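Local coordinates for protein ADP/ATP-dependent NAD(P)H-hydrate dehydratase (Bacillus subtilis, PDB 3RPZ) that probably repairs damaged NAD(P)H hydrates by an ADP- or ATP-dependent dehydration that regenerates the normal cofactor, at residues 11-16 / 201-206; 226-231 / 240-245; 251-254 / 260-263. One frame throughout, in Å; residues are numbered along the deposited sequence. Where two conformers were deposited one is given.

Contact 1: 11-16 / 201-206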
loop_
_atom_site.group_PDB
_atom_site.type_symbol
_atom_site.label_atom_id
_atom_site.label_comp_id
_atom_site.label_asym_id
_atom_site.label_seq_id
_atom_site.Cartn_x
_atom_site.Cartn_y
_atom_site.Cartn_z
ATOM N N GLU A 11 -13.341 12.269 28.949
ATOM C CA GLU A 11 -13.648 10.880 28.635
ATOM C C GLU A 11 -15.104 10.517 29.000
ATOM O O GLU A 11 -15.756 9.810 28.251
ATOM C CB GLU A 11 -12.656 9.957 29.359
ATOM C CG GLU A 11 -13.116 8.515 29.368
ATOM C CD GLU A 11 -12.106 7.563 30.012
ATOM O OE1 GLU A 11 -11.038 8.016 30.475
ATOM O OE2 GLU A 11 -12.434 6.370 30.042
ATOM N N GLU A 12 -15.587 11.021 30.110
ATOM C CA GLU A 12 -16.936 10.762 30.519
ATOM C C GLU A 12 -17.970 11.311 29.508
ATOM O O GLU A 12 -18.947 10.666 29.219
ATOM C CB GLU A 12 -17.125 11.363 31.909
ATOM C CG GLU A 12 -16.277 10.690 33.026
ATOM C CD GLU A 12 -14.722 10.858 32.987
ATOM O OE1 GLU A 12 -14.152 11.883 32.541
ATOM O OE2 GLU A 12 -14.061 9.911 33.481
ATOM N N HIS A 13 -17.723 12.499 28.981
ATOM C CA HIS A 13 -18.590 13.092 27.999
ATOM C C HIS A 13 -18.535 12.302 26.686
ATOM O O HIS A 13 -19.561 12.121 26.034
ATOM C CB HIS A 13 -18.212 14.549 27.743
ATOM C CG HIS A 13 -18.522 15.454 28.886
ATOM N ND1 HIS A 13 -17.592 15.867 29.813
ATOM C CD2 HIS A 13 -19.674 16.084 29.193
ATOM C CE1 HIS A 13 -18.189 16.683 30.674
ATOM N NE2 HIS A 13 -19.443 16.823 30.337
ATOM N N VAL A 14 -17.362 11.864 26.289
ATOM C CA VAL A 14 -17.183 11.042 25.086
ATOM C C VAL A 14 -17.978 9.732 25.212
ATOM O O VAL A 14 -18.792 9.380 24.344
ATOM C CB VAL A 14 -15.689 10.749 24.841
ATOM C CG1 VAL A 14 -15.494 9.779 23.675
ATOM C CG2 VAL A 14 -14.925 12.039 24.558
ATOM N N ARG A 15 -17.777 9.048 26.335
ATOM C CA ARG A 15 -18.444 7.766 26.531
ATOM C C ARG A 15 -19.969 7.909 26.515
ATOM O O ARG A 15 -20.655 7.073 25.941
ATOM C CB ARG A 15 -18.013 7.091 27.829
ATOM C CG ARG A 15 -16.641 6.639 27.894
ATOM C CD ARG A 15 -16.432 5.860 29.208
ATOM N NE ARG A 15 -15.052 5.458 29.184
ATOM C CZ ARG A 15 -14.617 4.370 28.587
ATOM N NH1 ARG A 15 -15.493 3.492 28.064
ATOM N NH2 ARG A 15 -13.308 4.149 28.552
ATOM N N ALA A 16 -20.471 8.996 27.098
ATOM C CA ALA A 16 -21.887 9.253 27.170
ATOM C C ALA A 16 -22.553 9.624 25.848
ATOM O O ALA A 16 -23.806 9.564 25.746
ATOM C CB ALA A 16 -22.100 10.347 28.212
ATOM N N ASP A 201 -21.799 28.000 23.911
ATOM C CA ASP A 201 -21.159 26.853 24.553
ATOM C C ASP A 201 -19.709 26.836 24.095
ATOM O O ASP A 201 -19.406 27.175 22.955
ATOM C CB ASP A 201 -21.830 25.544 24.158
ATOM C CG ASP A 201 -23.127 25.267 24.854
ATOM O OD1 ASP A 201 -23.578 26.103 25.642
ATOM O OD2 ASP A 201 -23.661 24.159 24.516
ATOM N N CYS A 202 -18.790 26.446 24.967
ATOM C CA CYS A 202 -17.401 26.330 24.593
ATOM C C CYS A 202 -16.728 25.287 25.460
ATOM O O CYS A 202 -17.032 25.147 26.657
ATOM C CB CYS A 202 -16.749 27.668 24.739
ATOM S SG CYS A 202 -15.111 27.888 24.079
ATOM N N TRP A 203 -15.820 24.544 24.838
ATOM C CA TRP A 203 -15.072 23.462 25.478
ATOM C C TRP A 203 -13.618 23.540 25.068
ATOM O O TRP A 203 -13.269 24.120 24.042
ATOM C CB TRP A 203 -15.636 22.100 25.084
ATOM C CG TRP A 203 -17.064 21.889 25.436
ATOM C CD1 TRP A 203 -18.189 22.287 24.709
ATOM C CD2 TRP A 203 -17.569 21.230 26.594
ATOM N NE1 TRP A 203 -19.319 21.885 25.344
ATOM C CE2 TRP A 203 -18.983 21.237 26.500
ATOM C CE3 TRP A 203 -16.973 20.634 27.695
ATOM C CZ2 TRP A 203 -19.787 20.661 27.458
ATOM C CZ3 TRP A 203 -17.786 20.033 28.644
ATOM C CH2 TRP A 203 -19.167 20.086 28.532
ATOM N N LEU A 204 -12.760 22.947 25.902
ATOM C CA LEU A 204 -11.349 22.693 25.573
ATOM C C LEU A 204 -11.172 21.205 25.375
ATOM O O LEU A 204 -11.751 20.401 26.096
ATOM C CB LEU A 204 -10.412 23.170 26.669
ATOM C CG LEU A 204 -10.446 24.651 27.015
ATOM C CD1 LEU A 204 -9.368 24.961 28.080
ATOM C CD2 LEU A 204 -10.248 25.549 25.788
ATOM N N ASN A 205 -10.281 20.849 24.458
ATOM C CA ASN A 205 -9.948 19.457 24.241
ATOM C C ASN A 205 -8.732 19.056 25.065
ATOM O O ASN A 205 -7.700 19.729 24.969
ATOM C CB ASN A 205 -9.597 19.210 22.787
ATOM C CG ASN A 205 -9.392 17.735 22.550
ATOM O OD1 ASN A 205 -10.284 16.938 22.787
ATOM N ND2 ASN A 205 -8.200 17.366 22.107
ATOM N N PRO A 206 -8.831 17.984 25.869
ATOM C CA PRO A 206 -7.718 17.604 26.734
ATOM C C PRO A 206 -6.719 16.619 26.149
ATOM O O PRO A 206 -5.745 16.261 26.837
ATOM C CB PRO A 206 -8.429 16.900 27.904
ATOM C CG PRO A 206 -9.634 16.281 27.301
ATOM C CD PRO A 206 -10.069 17.232 26.196
#

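Contact 2: 226-231 / 240-245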
loop_
_atom_site.group_PDB
_atom_site.type_symbol
_atom_site.label_atom_id
_atom_site.label_comp_id
_atom_site.label_asym_id
_atom_site.label_seq_id
_atom_site.Cartn_x
_atom_site.Cartn_y
_atom_site.Cartn_z
ATOM N N LEU A 226 -16.122 15.046 9.603
ATOM C CA LEU A 226 -17.079 14.764 8.557
ATOM C C LEU A 226 -17.794 13.428 8.795
ATOM O O LEU A 226 -18.993 13.334 8.731
ATOM C CB LEU A 226 -16.380 14.753 7.204
ATOM C CG LEU A 226 -17.272 14.457 5.986
ATOM C CD1 LEU A 226 -18.365 15.526 5.827
ATOM C CD2 LEU A 226 -16.420 14.352 4.701
ATOM N N GLY A 227 -17.033 12.387 9.062
ATOM C CA GLY A 227 -17.646 11.097 9.347
ATOM C C GLY A 227 -18.469 11.119 10.628
ATOM O O GLY A 227 -19.594 10.578 10.673
ATOM N N MET A 228 -17.948 11.736 11.695
ATOM C CA MET A 228 -18.699 11.730 12.949
ATOM C C MET A 228 -20.016 12.474 12.851
ATOM O O MET A 228 -21.016 12.095 13.464
ATOM C CB MET A 228 -17.820 12.134 14.127
ATOM C CG MET A 228 -16.887 10.820 14.612
ATOM S SD MET A 228 -15.971 11.411 15.997
ATOM C CE MET A 228 -14.597 10.299 15.726
ATOM N N LEU A 229 -20.074 13.485 12.005
ATOM C CA LEU A 229 -21.350 14.208 11.760
ATOM C C LEU A 229 -22.414 13.294 11.179
ATOM O O LEU A 229 -23.626 13.579 11.278
ATOM C CB LEU A 229 -21.138 15.389 10.813
ATOM C CG LEU A 229 -20.445 16.602 11.427
ATOM C CD1 LEU A 229 -19.937 17.511 10.298
ATOM C CD2 LEU A 229 -21.407 17.350 12.374
ATOM N N CYS A 230 -21.970 12.246 10.486
ATOM C CA CYS A 230 -22.903 11.311 9.867
ATOM C C CYS A 230 -23.474 10.289 10.816
ATOM O O CYS A 230 -24.565 9.742 10.572
ATOM C CB CYS A 230 -22.223 10.600 8.678
ATOM S SG CYS A 230 -21.815 11.714 7.328
ATOM N N CYS A 231 -22.800 9.980 11.911
ATOM C CA CYS A 231 -23.262 8.927 12.838
ATOM C C CYS A 231 -23.735 9.440 14.181
ATOM O O CYS A 231 -24.403 8.700 14.903
ATOM C CB CYS A 231 -22.213 7.847 13.029
ATOM S SG CYS A 231 -20.608 8.368 13.681
ATOM N N LEU A 240 -17.001 17.521 18.928
ATOM C CA LEU A 240 -16.243 17.342 20.182
ATOM C C LEU A 240 -15.575 15.968 20.268
ATOM O O LEU A 240 -14.403 15.846 20.636
ATOM C CB LEU A 240 -17.165 17.555 21.409
ATOM C CG LEU A 240 -17.623 19.000 21.569
ATOM C CD1 LEU A 240 -18.936 19.014 22.388
ATOM C CD2 LEU A 240 -16.540 19.817 22.223
ATOM N N ASN A 241 -16.295 14.927 19.860
ATOM C CA ASN A 241 -15.731 13.577 19.860
ATOM C C ASN A 241 -14.663 13.380 18.814
ATOM O O ASN A 241 -13.717 12.642 19.063
ATOM C CB ASN A 241 -16.809 12.503 19.742
ATOM C CG ASN A 241 -17.673 12.411 21.033
ATOM O OD1 ASN A 241 -17.205 12.817 22.120
ATOM N ND2 ASN A 241 -18.896 11.878 20.942
ATOM N N ALA A 242 -14.771 14.039 17.662
ATOM C CA ALA A 242 -13.757 13.927 16.654
ATOM C C ALA A 242 -12.474 14.527 17.144
ATOM O O ALA A 242 -11.389 13.933 17.016
ATOM C CB ALA A 242 -14.216 14.585 15.338
ATOM N N VAL A 243 -12.550 15.752 17.687
ATOM C CA VAL A 243 -11.349 16.451 18.170
ATOM C C VAL A 243 -10.700 15.617 19.312
ATOM O O VAL A 243 -9.474 15.379 19.337
ATOM C CB VAL A 243 -11.689 17.837 18.652
ATOM C CG1 VAL A 243 -10.490 18.507 19.288
ATOM C CG2 VAL A 243 -12.183 18.676 17.471
ATOM N N TYR A 244 -11.528 15.082 20.191
ATOM C CA TYR A 244 -11.033 14.287 21.319
ATOM C C TYR A 244 -10.358 13.006 20.867
ATOM O O TYR A 244 -9.237 12.705 21.263
ATOM C CB TYR A 244 -12.182 13.958 22.302
ATOM C CG TYR A 244 -11.763 13.248 23.551
ATOM C CD1 TYR A 244 -11.391 11.919 23.520
ATOM C CD2 TYR A 244 -11.734 13.913 24.745
ATOM C CE1 TYR A 244 -10.970 11.273 24.690
ATOM C CE2 TYR A 244 -11.345 13.270 25.904
ATOM C CZ TYR A 244 -10.953 11.956 25.837
ATOM O OH TYR A 244 -10.529 11.315 27.057
ATOM N N LEU A 245 -11.030 12.249 20.025
ATOM C CA LEU A 245 -10.463 10.972 19.588
ATOM C C LEU A 245 -9.230 11.160 18.729
ATOM O O LEU A 245 -8.313 10.362 18.802
ATOM C CB LEU A 245 -11.533 10.103 18.922
ATOM C CG LEU A 245 -12.573 9.554 19.897
ATOM C CD1 LEU A 245 -13.746 8.891 19.158
ATOM C CD2 LEU A 245 -12.003 8.597 20.951
#

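Contact 3: 251-254 / 260-263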
loop_
_atom_site.group_PDB
_atom_site.type_symbol
_atom_site.label_atom_id
_atom_site.label_comp_id
_atom_site.label_asym_id
_atom_site.label_seq_id
_atom_site.Cartn_x
_atom_site.Cartn_y
_atom_site.Cartn_z
ATOM N N GLU A 251 -1.999 10.061 21.521
ATOM C CA GLU A 251 -1.544 9.609 22.842
ATOM C C GLU A 251 -1.318 8.110 22.870
ATOM O O GLU A 251 -0.358 7.669 23.504
ATOM C CB GLU A 251 -2.525 10.020 23.931
ATOM C CG GLU A 251 -2.634 11.518 24.080
ATOM C CD GLU A 251 -3.588 11.975 25.150
ATOM O OE1 GLU A 251 -3.997 11.136 25.999
ATOM O OE2 GLU A 251 -3.809 13.177 25.265
ATOM N N LEU A 252 -2.146 7.312 22.203
ATOM C CA LEU A 252 -1.886 5.878 22.055
ATOM C C LEU A 252 -0.562 5.674 21.378
ATOM O O LEU A 252 0.270 4.889 21.828
ATOM C CB LEU A 252 -2.977 5.176 21.228
ATOM C CG LEU A 252 -2.780 3.661 20.997
ATOM C CD1 LEU A 252 -1.763 3.315 19.917
ATOM C CD2 LEU A 252 -2.419 2.930 22.312
ATOM N N TRP A 253 -0.339 6.375 20.266
ATOM C CA TRP A 253 0.916 6.215 19.510
ATOM C C TRP A 253 2.115 6.371 20.355
ATOM O O TRP A 253 3.080 5.588 20.256
ATOM C CB TRP A 253 1.017 7.306 18.431
ATOM C CG TRP A 253 2.336 7.367 17.637
ATOM C CD1 TRP A 253 3.367 8.261 17.782
ATOM C CD2 TRP A 253 2.691 6.518 16.563
ATOM N NE1 TRP A 253 4.349 8.013 16.873
ATOM C CE2 TRP A 253 3.957 6.973 16.089
ATOM C CE3 TRP A 253 2.098 5.388 15.950
ATOM C CZ2 TRP A 253 4.589 6.346 15.035
ATOM C CZ3 TRP A 253 2.696 4.815 14.917
ATOM C CH2 TRP A 253 3.948 5.293 14.443
ATOM N N THR A 254 2.135 7.407 21.177
ATOM C CA THR A 254 3.334 7.725 21.940
ATOM C C THR A 254 3.620 6.770 23.079
ATOM O O THR A 254 4.690 6.801 23.696
ATOM C CB THR A 254 3.407 9.200 22.409
ATOM O OG1 THR A 254 2.184 9.516 23.118
ATOM C CG2 THR A 254 3.555 10.114 21.258
ATOM N N HIS A 260 8.190 12.101 17.614
ATOM C CA HIS A 260 8.737 12.717 16.408
ATOM C C HIS A 260 8.360 12.001 15.159
ATOM O O HIS A 260 8.594 12.542 14.051
ATOM C CB HIS A 260 10.245 12.741 16.511
ATOM C CG HIS A 260 10.749 13.662 17.564
ATOM N ND1 HIS A 260 10.654 15.033 17.470
ATOM C CD2 HIS A 260 11.363 13.404 18.737
ATOM C CE1 HIS A 260 11.175 15.579 18.552
ATOM N NE2 HIS A 260 11.650 14.611 19.326
ATOM N N THR A 261 7.794 10.797 15.260
ATOM C CA THR A 261 7.796 9.836 14.139
ATOM C C THR A 261 6.401 9.516 13.593
ATOM O O THR A 261 6.325 8.772 12.618
ATOM C CB THR A 261 8.489 8.539 14.500
ATOM O OG1 THR A 261 7.700 7.807 15.479
ATOM C CG2 THR A 261 9.890 8.755 15.078
ATOM N N LEU A 262 5.315 10.069 14.149
ATOM C CA LEU A 262 3.951 9.784 13.670
ATOM C C LEU A 262 3.737 10.338 12.276
ATOM O O LEU A 262 4.135 11.442 11.990
ATOM C CB LEU A 262 2.938 10.379 14.619
ATOM C CG LEU A 262 1.458 10.177 14.273
ATOM C CD1 LEU A 262 1.009 8.730 14.339
ATOM C CD2 LEU A 262 0.587 11.046 15.209
ATOM N N LEU A 263 3.049 9.583 11.433
ATOM C CA LEU A 263 2.530 10.115 10.160
ATOM C C LEU A 263 1.018 10.197 10.289
ATOM O O LEU A 263 0.380 9.280 10.804
ATOM C CB LEU A 263 2.928 9.198 9.016
ATOM C CG LEU A 263 4.430 9.023 8.826
ATOM C CD1 LEU A 263 4.766 7.987 7.755
ATOM C CD2 LEU A 263 5.053 10.377 8.427
#

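Contact 1: 11-16 / 201-206
H13 and W203 meet across backbones that stay well apart, the helix 11-16 passing the strand 202-204 with its nearest CA pair, that of H13 and W203, at 11.2 Å. The strand is the outermost of the mixed sheet on this side, in a ribokinase-like alpha/beta fold, and the N-terminal helix reaches it with a single aromatic pair near the surface. The pair is T-shaped: the six-membered ring of W203 turns its edge toward the imidazole face of H13, with centroids 5.0 Å apart and planes at 67°. In both residues CG lies opposite the carbonyl carbon and beside the backbone N (chi1 -70° in H13, -59° in W203), which carries the two rings into the space between the backbones. W9 completes the cluster, stacked on H13 and edge-to-face with W203, while H13 ND1 is hydrogen-bonded to T10 OG1, which helps fix the rotation of the imidazole. Elsewhere on the helix R15 grips E11 side-on, NE and NH2 both bonding OE2, with NE meeting the anti lone pair of OE2. The indole comes nearest with its rim, where W203 CH2 lies 3.7 Å from H13 NE2.

Contact 2: 226-231 / 240-245
M228 faces A242 where the helical segments 226-231 and 240-245 pass with their axes 9.3 Å apart and their N-to-C directions at 135°, midway between perpendicular and antiparallel. The nearest CA atoms belong to these two residues, at 6.6 Å. One long side chain spans most of the separation: M228 sets CG opposite its carbonyl carbon (chi1 -80°) and runs extended beyond it, a course that brings the thioether against the other helix. Its sulfur sits on the backbone at the N241-A242 junction, with SD 3.3 Å from A242 N and 3.7 Å from A242 CB. The terminal methyl continues past the alanine to L245, where M228 CE and L245 CD1 are 3.8 Å apart and the two side chains cross at about a right angle. This is buried helix-helix packing within the alpha/beta core of the NAD(P)H-hydrate dehydratase domain, between consecutive helices of the chain; on helix 217-231, L226, pointing away from 240-245, touches strand 101-104, as does L229. A242, with its small side chain, lets the sulfur come close to the backbone. Were M228 cut back to an alanine, a gap would probably open between the helices, leaving A242 CB and L245 CD1 without their thioether partner. Helix 264-277 closes in beside the pair, W275 touching M228 while L271 and V274 touch L245. N241 gives the sulfur its CB, at 4.0 Å from M228 SD, and commits its amide elsewhere: OD1 accepts from W9 NE1, and ND2 is bonded to T17 OG1 and H232 NE2.

Contact 3: 251-254 / 260-263
W253 lays one indole face against L262, joining the C-terminal part of helix 235-256 to the loop that leads into helix 264-277, the connection between two successive helices of the ribokinase-like fold. The indole reaches the loop because CG stands trans to the backbone N (chi1 174°), with one face turned to the leucine. L262 has CG trans to N as well (chi1 180°), and its CD1 settles over the five-membered ring in a CH-pi contact, 3.8 Å from the centroid and 19° off the normal; L262 CB lies 3.6 Å from W253 NE1. Thus one branch and the root of the leucine side chain share the indole. T261 comes to the ring edge instead, its OG1 near the ring plane. Both W253 NE1 and T261 OG1 are hydrogen-bonded to S258 O, so this one carbonyl ties the indole and the threonine together. H257 stacks on W253, and P272 of the second subunit packs on W253 and T261, which makes the pair part of a subunit interface. Where the threonine meets the benzo edge, T261 OG1 is 3.5 Å from W253 CZ2.

Helix 235-256 is the common element: it supplies 240-245 to contact 2 and 251-254 to contact 3; the nearest atoms of these two contacts are about 7 Å apart and do not touch. Contact 1 packs directly on contact 2, the centres being 12 Å apart, with N205 OD1 3.1 Å from Y244 CA and V14 CG2 3.4 Å from N241 OD1. Contacts 1 and 3, with centres 22 Å apart, touch where P206 O lies 4.0 Å from E251 OE2. Relative to the bound AMP, the side chain of L262 in contact 3 is about 8 Å away, that of A242 in contact 2 about 10 Å and that of W203 in contact 1 about 13 Å; L262 is also about 13 Å from the bound NADPH hydrate.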